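PDB 6QSR: beta-hydroxyacyl-(Acyl-carrier-protein) dehydratase FabA/FabZ, which probably acts as a hotdog-fold dehydratase in aryl polyene pigment biosynthesis, working in a heterocomplex with a second protein chain. Local coordinates for residues N46-D49 against N50-H53; W77-I80 against E81-Q85; S91-H94 against R95-K99; P164-T167 against E168-L172. All blocks are in the same frame, centred on the assembly; numbering follows the deposited sequence.

In the fold
The four contacts follow one another along the chain, each made within a continuous run of eight or nine residues. Contact 1 closes the hairpin of strands 43-48 and 51-57. Contacts 2 and 3 lie near the two ends of helix 79-97, the long helix of the hotdog fold, their centres about 21 Å apart. Contact 4 starts the C-terminal helix 166-174, with its centre about 28 Å from that of contact 1. Contacts 1 and 3 touch directly, where Val47 CG1 lies 3.5 Å from Trp93 CD1, so the hairpin is packed on the end of the helix. Contacts 2 and 4 also reach the partner chain of the heterocomplex.

Contact 1. Residues N46-D49 against N50-H53; sequences NVSD and NHVH
Asn50 swings its side chain back over the bend toward Ser48, whose OG gives Asn50 OD1 a weak hydrogen bond of 3.3 Å. The asparagine can do this because its CG sits between its own backbone N and carbonyl carbon (chi1 65°). His51 completes the type I turn that begins at Ser48 and makes a beta hairpin of strands 43-48 and 51-57. Its carbonyl O receives Ser48 N at 2.9 Å, while its CB lies 3.4 Å from Ser48 OG. With chi1 at 156°, the imidazole is carried along the hairpin until the NE2 edge faces Asn46 CB at 4.1 Å. Gln130 and Asn132 of strand 126-133 touch the same side chain. Val52 turns to the other face of the sheet and forms a non-hydrogen-bonded pair with Val47, the two CG2 methyls 4.3 Å apart. Both valines pack on Trp90 of helix 79-97. At His53 the backbones meet in a hydrogen-bonded pair: His53 N reaches Asn46 O at 2.8 Å and 175°, and Asn46 N answers to His53 O at 3.0 Å. The His53 ring leads away, its NE2 bonded to Asp128 OD1. The chemistry is thus divided by face: valines bury against the helix, polar side chains gather on the other face, and nearly straight backbone bonds, more than the weak serine-asparagine link, hold the strands in register.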
loop_
_atom_site.group_PDB
_atom_site.type_symbol
_atom_site.label_atom_id
_atom_site.label_comp_id
_atom_site.label_asym_id
_atom_site.label_seq_id
_atom_site.Cartn_x
_atom_site.Cartn_y
_atom_site.Cartn_z
ATOM N N ASN B 46 1.137 1.870 21.047
ATOM C CA ASN B 46 0.202 1.086 21.856
ATOM C C ASN B 46 -0.423 -0.030 21.037
ATOM O O ASN B 46 -0.618 0.111 19.820
ATOM C CB ASN B 46 -0.897 1.987 22.436
ATOM C CG ASN B 46 -1.269 1.607 23.850
ATOM O OD1 ASN B 46 -1.954 0.611 24.076
ATOM N ND2 ASN B 46 -0.808 2.396 24.817
ATOM N N VAL B 47 -0.712 -1.141 21.710
ATOM C CA VAL B 47 -1.469 -2.242 21.124
ATOM C C VAL B 47 -2.410 -2.821 22.174
ATOM O O VAL B 47 -2.025 -2.984 23.341
ATOM C CB VAL B 47 -0.570 -3.409 20.627
ATOM C CG1 VAL B 47 -1.376 -4.318 19.703
ATOM C CG2 VAL B 47 0.682 -2.916 19.910
ATOM N N SER B 48 -3.625 -3.151 21.742
ATOM C CA SER B 48 -4.592 -3.844 22.586
ATOM C C SER B 48 -5.382 -4.820 21.730
ATOM O O SER B 48 -5.155 -4.913 20.527
ATOM C CB SER B 48 -5.517 -2.836 23.273
ATOM O OG SER B 48 -6.447 -2.283 22.365
ATOM N N ASP B 49 -6.328 -5.524 22.344
ATOM C CA ASP B 49 -7.132 -6.520 21.632
ATOM C C ASP B 49 -7.968 -5.962 20.470
ATOM O O ASP B 49 -8.342 -6.723 19.589
ATOM C CB ASP B 49 -8.056 -7.278 22.602
ATOM C CG ASP B 49 -7.290 -8.151 23.589
ATOM O OD1 ASP B 49 -7.542 -8.032 24.808
ATOM O OD2 ASP B 49 -6.435 -8.950 23.151
ATOM N N ASN B 50 -8.273 -4.663 20.456
ATOM C CA ASN B 50 -9.052 -4.086 19.351
ATOM C C ASN B 50 -8.464 -2.804 18.719
ATOM O O ASN B 50 -9.178 -2.099 17.997
ATOM C CB ASN B 50 -10.478 -3.825 19.833
ATOM C CG ASN B 50 -10.546 -2.770 20.923
ATOM O OD1 ASN B 50 -9.560 -2.087 21.201
ATOM N ND2 ASN B 50 -11.713 -2.633 21.547
ATOM N N HIS B 51 -7.192 -2.515 18.987
ATOM C CA HIS B 51 -6.580 -1.223 18.632
ATOM C C HIS B 51 -5.062 -1.340 18.458
ATOM O O HIS B 51 -4.396 -2.112 19.167
ATOM C CB HIS B 51 -6.951 -0.172 19.701
ATOM C CG HIS B 51 -6.000 0.983 19.796
ATOM N ND1 HIS B 51 -6.210 2.178 19.139
ATOM C CD2 HIS B 51 -4.839 1.130 20.481
ATOM C CE1 HIS B 51 -5.215 3.005 19.408
ATOM N NE2 HIS B 51 -4.368 2.392 20.215
ATOM N N VAL B 52 -4.520 -0.558 17.524
ATOM C CA VAL B 52 -3.078 -0.385 17.411
ATOM C C VAL B 52 -2.746 1.063 17.054
ATOM O O VAL B 52 -3.430 1.682 16.223
ATOM C CB VAL B 52 -2.440 -1.395 16.408
ATOM C CG1 VAL B 52 -3.066 -1.290 15.017
ATOM C CG2 VAL B 52 -0.929 -1.211 16.328
ATOM N N HIS B 53 -1.720 1.592 17.720
ATOM C CA HIS B 53 -1.181 2.925 17.468
ATOM C C HIS B 53 0.318 2.785 17.195
ATOM O O HIS B 53 1.074 2.280 18.044
ATOM C CB HIS B 53 -1.408 3.812 18.688
ATOM C CG HIS B 53 -0.927 5.226 18.536
ATOM N ND1 HIS B 53 -1.059 6.150 19.548
ATOM C CD2 HIS B 53 -0.332 5.883 17.510
ATOM C CE1 HIS B 53 -0.553 7.307 19.161
ATOM N NE2 HIS B 53 -0.112 7.175 17.926
#

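Contact 2. Residues W77-I80 against E81-Q85; sequences WFAI and EMMAQ
Met83 curls its terminal methyl back over Ala79 on the central helix of the hotdog fold, bringing Met83 CE to 3.6 Å from Ala79 CB. A bend at the end of the side chain (chi3 -89°) makes this possible, and the same methyl lies 3.1 Å from Ala79 O. Met82 follows a similar course one residue earlier, with Met82 CE 3.6 Å from Phe78 O. Beneath these methyls run the backbone bonds of the first turn. Phe78 O receives Met82 N at 3.0 Å and also a weak, bent bond from Glu81 N, while Ala79 O and Ile80 O accept Met83 N and Ala84 N. Farther out, the sheet takes up the apolar groups: Met82 packs on Leu127 and Ile129, and Met83 on Val114, Ile129 and Val155. Ile80 packs on Leu108 and Val114 and, with Trp77, on Ile45 of the AMP-dependent synthetase and ligase chain; Asp46 OD1 of that chain accepts Trp77 NE1. One turn apart, Glu81 and Gln85 form a polar pair. Gln85 OE1 is held by Leu40 N, which helps fix the rotation of the amide. Gln85 NE2 gives Glu81 OE2 a 2.9 Å bond at 163°, meeting the carboxylate oxygen on its anti side.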
loop_
_atom_site.group_PDB
_atom_site.type_symbol
_atom_site.label_atom_id
_atom_site.label_comp_id
_atom_site.label_asym_id
_atom_site.label_seq_id
_atom_site.Cartn_x
_atom_site.Cartn_y
_atom_site.Cartn_z
ATOM N N TRP B 77 -0.997 8.638 -0.991
ATOM C CA TRP B 77 -1.372 7.239 -1.211
ATOM C C TRP B 77 -0.592 6.209 -0.392
ATOM O O TRP B 77 -1.099 5.104 -0.144
ATOM C CB TRP B 77 -1.354 6.877 -2.704
ATOM C CG TRP B 77 -0.057 7.071 -3.437
ATOM C CD1 TRP B 77 0.970 6.183 -3.535
ATOM C CD2 TRP B 77 0.312 8.202 -4.238
ATOM N NE1 TRP B 77 1.964 6.702 -4.317
ATOM C CE2 TRP B 77 1.586 7.938 -4.768
ATOM C CE3 TRP B 77 -0.307 9.428 -4.536
ATOM C CZ2 TRP B 77 2.266 8.847 -5.597
ATOM C CZ3 TRP B 77 0.368 10.335 -5.368
ATOM C CH2 TRP B 77 1.640 10.036 -5.887
ATOM N N PHE B 78 0.598 6.575 0.087
ATOM C CA PHE B 78 1.329 5.731 1.051
ATOM C C PHE B 78 0.620 5.540 2.409
ATOM O O PHE B 78 1.011 4.674 3.188
ATOM C CB PHE B 78 2.769 6.235 1.251
ATOM C CG PHE B 78 3.660 5.930 0.097
ATOM C CD1 PHE B 78 4.345 4.728 0.038
ATOM C CD2 PHE B 78 3.771 6.814 -0.972
ATOM C CE1 PHE B 78 5.139 4.424 -1.053
ATOM C CE2 PHE B 78 4.567 6.518 -2.066
ATOM C CZ PHE B 78 5.259 5.318 -2.107
ATOM N N ALA B 79 -0.403 6.350 2.697
ATOM C CA ALA B 79 -1.296 6.118 3.828
ATOM C C ALA B 79 -1.823 4.680 3.920
ATOM O O ALA B 79 -1.899 4.117 5.016
ATOM C CB ALA B 79 -2.466 7.103 3.786
ATOM N N ILE B 80 -2.181 4.080 2.785
ATOM C CA ILE B 80 -2.683 2.706 2.810
ATOM C C ILE B 80 -1.632 1.701 3.282
ATOM O O ILE B 80 -1.972 0.761 4.011
ATOM C CB ILE B 80 -3.303 2.232 1.473
ATOM C CG1 ILE B 80 -2.312 2.277 0.306
ATOM C CG2 ILE B 80 -4.527 3.068 1.163
ATOM C CD1 ILE B 80 -2.122 0.954 -0.400
ATOM N N GLU B 81 -0.371 1.919 2.905
ATOM C CA GLU B 81 0.726 1.035 3.310
ATOM C C GLU B 81 1.110 1.232 4.776
ATOM O O GLU B 81 1.432 0.267 5.457
ATOM C CB GLU B 81 1.962 1.230 2.423
ATOM C CG GLU B 81 3.125 0.264 2.697
ATOM C CD GLU B 81 2.789 -1.205 2.462
ATOM O OE1 GLU B 81 1.785 -1.501 1.784
ATOM O OE2 GLU B 81 3.535 -2.081 2.953
ATOM N N MET B 82 1.106 2.472 5.253
ATOM C CA MET B 82 1.339 2.726 6.669
ATOM C C MET B 82 0.199 2.114 7.520
ATOM O O MET B 82 0.455 1.460 8.528
ATOM C CB MET B 82 1.525 4.223 6.935
ATOM C CG MET B 82 2.802 4.813 6.319
ATOM S SD MET B 82 3.026 6.564 6.705
ATOM C CE MET B 82 1.806 7.263 5.602
ATOM N N MET B 83 -1.048 2.280 7.081
ATOM C CA MET B 83 -2.204 1.664 7.763
ATOM C C MET B 83 -2.177 0.137 7.722
ATOM O O MET B 83 -2.472 -0.525 8.731
ATOM C CB MET B 83 -3.512 2.199 7.186
ATOM C CG MET B 83 -3.819 3.615 7.634
ATOM S SD MET B 83 -5.377 4.231 6.958
ATOM C CE MET B 83 -4.819 4.948 5.433
ATOM N N ALA B 84 -1.800 -0.412 6.570
ATOM C CA ALA B 84 -1.669 -1.857 6.400
ATOM C C ALA B 84 -0.632 -2.434 7.351
ATOM O O ALA B 84 -0.880 -3.457 8.012
ATOM C CB ALA B 84 -1.303 -2.193 4.962
ATOM N N GLN B 85 0.513 -1.766 7.442
ATOM C CA GLN B 85 1.579 -2.225 8.328
ATOM C C GLN B 85 1.218 -2.097 9.800
ATOM O O GLN B 85 1.618 -2.943 10.586
ATOM C CB GLN B 85 2.908 -1.540 8.010
ATOM C CG GLN B 85 3.514 -2.089 6.733
ATOM C CD GLN B 85 4.903 -1.570 6.436
ATOM O OE1 GLN B 85 5.637 -1.152 7.336
ATOM N NE2 GLN B 85 5.276 -1.602 5.167
#

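Contact 3. Residues S91-H94 against R95-K99; sequences SGWH and RKERK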
loop_
_atom_site.group_PDB
_atom_site.type_symbol
_atom_site.label_atom_id
_atom_site.label_comp_id
_atom_site.label_asym_id
_atom_site.label_seq_id
_atom_site.Cartn_x
_atom_site.Cartn_y
_atom_site.Cartn_z
ATOM N N SER B 91 -1.388 -7.792 14.485
ATOM C CA SER B 91 -1.430 -9.253 14.417
ATOM C C SER B 91 -0.124 -9.873 14.898
ATOM O O SER B 91 -0.148 -10.903 15.571
ATOM C CB SER B 91 -1.781 -9.752 13.013
ATOM O OG SER B 91 -0.898 -9.225 12.049
ATOM N N GLY B 92 1.000 -9.231 14.583
ATOM C CA GLY B 92 2.309 -9.675 15.064
ATOM C C GLY B 92 2.451 -9.705 16.574
ATOM O O GLY B 92 2.962 -10.684 17.128
ATOM N N TRP B 93 2.015 -8.625 17.227
ATOM C CA TRP B 93 2.036 -8.502 18.690
ATOM C C TRP B 93 1.234 -9.625 19.349
ATOM O O TRP B 93 1.705 -10.253 20.293
ATOM C CB TRP B 93 1.502 -7.122 19.155
ATOM C CG TRP B 93 0.913 -7.123 20.564
ATOM C CD1 TRP B 93 -0.367 -7.446 20.912
ATOM C CD2 TRP B 93 1.585 -6.796 21.782
ATOM N NE1 TRP B 93 -0.538 -7.348 22.268
ATOM C CE2 TRP B 93 0.644 -6.948 22.831
ATOM C CE3 TRP B 93 2.886 -6.390 22.093
ATOM C CZ2 TRP B 93 0.966 -6.706 24.172
ATOM C CZ3 TRP B 93 3.209 -6.151 23.428
ATOM C CH2 TRP B 93 2.249 -6.308 24.452
ATOM N N HIS B 94 0.024 -9.853 18.847
ATOM C CA HIS B 94 -0.862 -10.884 19.389
ATOM C C HIS B 94 -0.377 -12.315 19.163
ATOM O O HIS B 94 -0.583 -13.171 20.025
ATOM C CB HIS B 94 -2.289 -10.680 18.879
ATOM C CG HIS B 94 -2.966 -9.521 19.530
ATOM N ND1 HIS B 94 -3.172 -8.319 18.890
ATOM C CD2 HIS B 94 -3.417 -9.358 20.796
ATOM C CE1 HIS B 94 -3.753 -7.479 19.725
ATOM N NE2 HIS B 94 -3.910 -8.081 20.888
ATOM N N ARG B 95 0.276 -12.569 18.030
ATOM C CA ARG B 95 0.957 -13.854 17.809
ATOM C C ARG B 95 2.108 -14.082 18.802
ATOM O O ARG B 95 2.289 -15.202 19.296
ATOM C CB ARG B 95 1.496 -13.960 16.381
ATOM C CG ARG B 95 0.455 -14.255 15.318
ATOM C CD ARG B 95 1.147 -14.323 13.970
ATOM N NE ARG B 95 0.259 -14.708 12.869
ATOM C CZ ARG B 95 0.424 -15.751 12.044
ATOM N NH1 ARG B 95 -0.473 -15.966 11.082
ATOM N NH2 ARG B 95 1.468 -16.581 12.142
ATOM N N LYS B 96 2.877 -13.026 19.082
ATOM C CA LYS B 96 3.989 -13.094 20.040
ATOM C C LYS B 96 3.524 -13.287 21.483
ATOM O O LYS B 96 4.143 -14.048 22.229
ATOM C CB LYS B 96 4.887 -11.856 19.944
ATOM C CG LYS B 96 5.623 -11.754 18.619
ATOM C CD LYS B 96 7.087 -11.374 18.763
ATOM C CE LYS B 96 7.868 -11.829 17.542
ATOM N NZ LYS B 96 9.216 -11.208 17.474
ATOM N N GLU B 97 2.450 -12.596 21.868
ATOM C CA GLU B 97 1.809 -12.800 23.178
ATOM C C GLU B 97 1.239 -14.210 23.342
ATOM O O GLU B 97 1.276 -14.766 24.441
ATOM C CB GLU B 97 0.685 -11.780 23.418
ATOM C CG GLU B 97 1.136 -10.338 23.645
ATOM C CD GLU B 97 2.110 -10.176 24.801
ATOM O OE1 GLU B 97 3.084 -9.408 24.652
ATOM O OE2 GLU B 97 1.909 -10.817 25.852
ATOM N N ARG B 98 0.721 -14.778 22.252
ATOM C CA ARG B 98 0.158 -16.136 22.252
ATOM C C ARG B 98 1.182 -17.244 21.938
ATOM O O ARG B 98 0.799 -18.401 21.769
ATOM C CB ARG B 98 -1.048 -16.200 21.295
ATOM C CG ARG B 98 -2.307 -15.621 21.921
ATOM C CD ARG B 98 -3.266 -14.957 20.944
ATOM N NE ARG B 98 -4.344 -14.267 21.661
ATOM C CZ ARG B 98 -4.226 -13.104 22.314
ATOM N NH1 ARG B 98 -3.062 -12.447 22.368
ATOM N NH2 ARG B 98 -5.289 -12.587 22.930
ATOM N N LYS B 99 2.473 -16.897 21.899
ATOM C CA LYS B 99 3.565 -17.830 21.570
ATOM C C LYS B 99 3.338 -18.618 20.265
ATOM O O LYS B 99 3.718 -19.784 20.150
ATOM C CB LYS B 99 3.842 -18.766 22.758
ATOM C CG LYS B 99 4.214 -18.037 24.044
ATOM C CD LYS B 99 4.561 -19.011 25.160
ATOM C CE LYS B 99 4.871 -18.295 26.468
ATOM N NZ LYS B 99 6.022 -17.352 26.356
#
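Glu97 lays its CG over one face of the Trp93 indole, 3.8 Å from the centroid of the five-membered ring, in a CH-pi contact. Beyond it the carboxylate reaches across the six-membered ring, its plane 33° from that of the indole and Glu97 OE1 3.2 Å from Trp93 CH2. That oxygen comes over an electron-rich face, an approach that would gain little electrostatically. Tyr25 and Val47 also touch the tryptophan. The indole meets the neighbouring imidazole edge-on, in a T-shaped contact: Trp93 CD1 stands 3.4 Å above the His94 ring, over its centre. Between these side chains the backbone continues the last turns of helix 79-97, as in the 2.9 Å bond from Glu97 N to Trp93 O. A Schellman motif ends the helix: Lys99, with positive phi (51°), is its C-prime residue, Glu100 N reaches Arg95 O, and Lys99 N makes a weak bond to Lys96 O. Arg98 folds back alongside His94, its NH1 3.5 Å from His94 CD2 at the ring edge, with guanidinium and ring planes 72° apart. His94 O is gripped twice, by Arg98 N at 3.0 Å and weakly by Arg98 NH1. His94 ND1 is bonded to Trp90 O, and Arg95 NH2 to Ala101 O and Glu100.

Contact 4. Residues P164-T167 against E168-L172; sequences PNKT and ELIQL
Glu168 sends its carboxylate back to the start of its own helix, where OE2 takes a weak hydrogen bond of 3.3 Å from Asn165 N. Asn165 is the N-cap and Glu168 the third residue after it, so this weak bond corresponds to half of a capping box. The box is incomplete: the Asn165 side chain makes no capping bond, its OD1 accepting Lys139 NZ. An extended chain beyond CG, which itself stands anti to the backbone N (chi1 -165°), gives the glutamate its reach. Its other oxygen, OE1, is bonded to Tyr162 OH, so both ends of the carboxylate are engaged. Among the backbone bonds, Leu169 N, Ile170 N and Gln171 N meet Asn165 O, Lys166 O and Thr167 O in the regular pattern of helix 166-174. Van der Waals contacts line the sides. Ile170 CD1 lies 4.1 Å from Lys166 CE, the two chains crossing at an angle while Lys166 NZ goes on to Val35 O of the AMP-dependent synthetase and ligase chain. Thr167 CG2 rests 3.5 Å from Gln171 OE1, and Pro164 CB is 3.8 Å from Glu168 OE2. Pro164 and Leu169 both pack on Met107 of strand 107-116, tying the helix to the sheet. A carboxylate set at the N-terminal end of a helix, with Lys139 nearby, would probably be favoured in its ionised form and offset the partial positive charge of that end.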
loop_
_atom_site.group_PDB
_atom_site.type_symbol
_atom_site.label_atom_id
_atom_site.label_comp_id
_atom_site.label_asym_id
_atom_site.label_seq_id
_atom_site.Cartn_x
_atom_site.Cartn_y
_atom_site.Cartn_z
ATOM N N PRO B 164 -1.713 -15.267 4.573
ATOM C CA PRO B 164 -1.694 -16.666 4.158
ATOM C C PRO B 164 -0.425 -17.389 4.583
ATOM O O PRO B 164 0.597 -16.745 4.841
ATOM C CB PRO B 164 -1.731 -16.562 2.635
ATOM C CG PRO B 164 -0.964 -15.317 2.344
ATOM C CD PRO B 164 -1.264 -14.376 3.482
ATOM N N ASN B 165 -0.508 -18.720 4.653
ATOM C CA ASN B 165 0.676 -19.581 4.680
ATOM C C ASN B 165 1.349 -19.510 3.318
ATOM O O ASN B 165 0.698 -19.197 2.319
ATOM C CB ASN B 165 0.302 -21.049 4.943
ATOM C CG ASN B 165 -0.163 -21.295 6.362
ATOM O OD1 ASN B 165 -0.966 -20.539 6.906
ATOM N ND2 ASN B 165 0.332 -22.370 6.968
ATOM N N LYS B 166 2.640 -19.835 3.284
ATOM C CA LYS B 166 3.386 -19.967 2.026
ATOM C C LYS B 166 2.749 -20.994 1.073
ATOM O O LYS B 166 2.701 -20.764 -0.135
ATOM C CB LYS B 166 4.845 -20.336 2.322
ATOM C CG LYS B 166 5.713 -20.667 1.117
ATOM C CD LYS B 166 5.854 -19.504 0.152
ATOM C CE LYS B 166 6.903 -19.842 -0.897
ATOM N NZ LYS B 166 7.126 -18.738 -1.863
ATOM N N THR B 167 2.265 -22.115 1.616
ATOM C CA THR B 167 1.621 -23.165 0.809
ATOM C C THR B 167 0.280 -22.703 0.247
ATOM O O THR B 167 -0.060 -23.005 -0.897
ATOM C CB THR B 167 1.414 -24.455 1.630
ATOM O OG1 THR B 167 2.662 -24.855 2.207
ATOM C CG2 THR B 167 0.880 -25.591 0.754
ATOM N N GLU B 168 -0.471 -21.969 1.062
ATOM C CA GLU B 168 -1.734 -21.365 0.639
ATOM C C GLU B 168 -1.503 -20.419 -0.545
ATOM O O GLU B 168 -2.253 -20.427 -1.524
ATOM C CB GLU B 168 -2.351 -20.615 1.822
ATOM C CG GLU B 168 -3.808 -20.227 1.665
ATOM C CD GLU B 168 -4.393 -19.627 2.937
ATOM O OE1 GLU B 168 -5.589 -19.267 2.918
ATOM O OE2 GLU B 168 -3.663 -19.505 3.951
ATOM N N LEU B 169 -0.439 -19.630 -0.448
ATOM C CA LEU B 169 -0.043 -18.709 -1.507
ATOM C C LEU B 169 0.351 -19.417 -2.809
ATOM O O LEU B 169 -0.017 -18.958 -3.892
ATOM C CB LEU B 169 1.102 -17.823 -1.013
ATOM C CG LEU B 169 1.523 -16.651 -1.889
ATOM C CD1 LEU B 169 0.373 -15.686 -2.095
ATOM C CD2 LEU B 169 2.697 -15.950 -1.227
ATOM N N ILE B 170 1.090 -20.523 -2.697
ATOM C CA ILE B 170 1.436 -21.372 -3.855
ATOM C C ILE B 170 0.181 -21.915 -4.543
ATOM O O ILE B 170 0.085 -21.890 -5.773
ATOM C CB ILE B 170 2.357 -22.559 -3.451
ATOM C CG1 ILE B 170 3.755 -22.053 -3.072
ATOM C CG2 ILE B 170 2.471 -23.587 -4.580
ATOM C CD1 ILE B 170 4.540 -22.985 -2.164
ATOM N N GLN B 171 -0.749 -22.432 -3.741
ATOM C CA GLN B 171 -2.044 -22.914 -4.239
ATOM C C GLN B 171 -2.847 -21.804 -4.921
ATOM O O GLN B 171 -3.465 -22.034 -5.961
ATOM C CB GLN B 171 -2.862 -23.550 -3.103
ATOM C CG GLN B 171 -2.293 -24.885 -2.627
ATOM C CD GLN B 171 -2.922 -25.403 -1.343
ATOM O OE1 GLN B 171 -2.289 -26.143 -0.590
ATOM N NE2 GLN B 171 -4.170 -25.030 -1.092
ATOM N N LEU B 172 -2.812 -20.602 -4.339
ATOM C CA LEU B 172 -3.458 -19.416 -4.924
ATOM C C LEU B 172 -2.832 -19.081 -6.284
ATOM O O LEU B 172 -3.546 -18.930 -7.278
ATOM C CB LEU B 172 -3.337 -18.213 -3.970
ATOM C CG LEU B 172 -4.394 -17.100 -3.991
ATOM C CD1 LEU B 172 -3.968 -16.004 -3.026
ATOM C CD2 LEU B 172 -4.641 -16.517 -5.373
#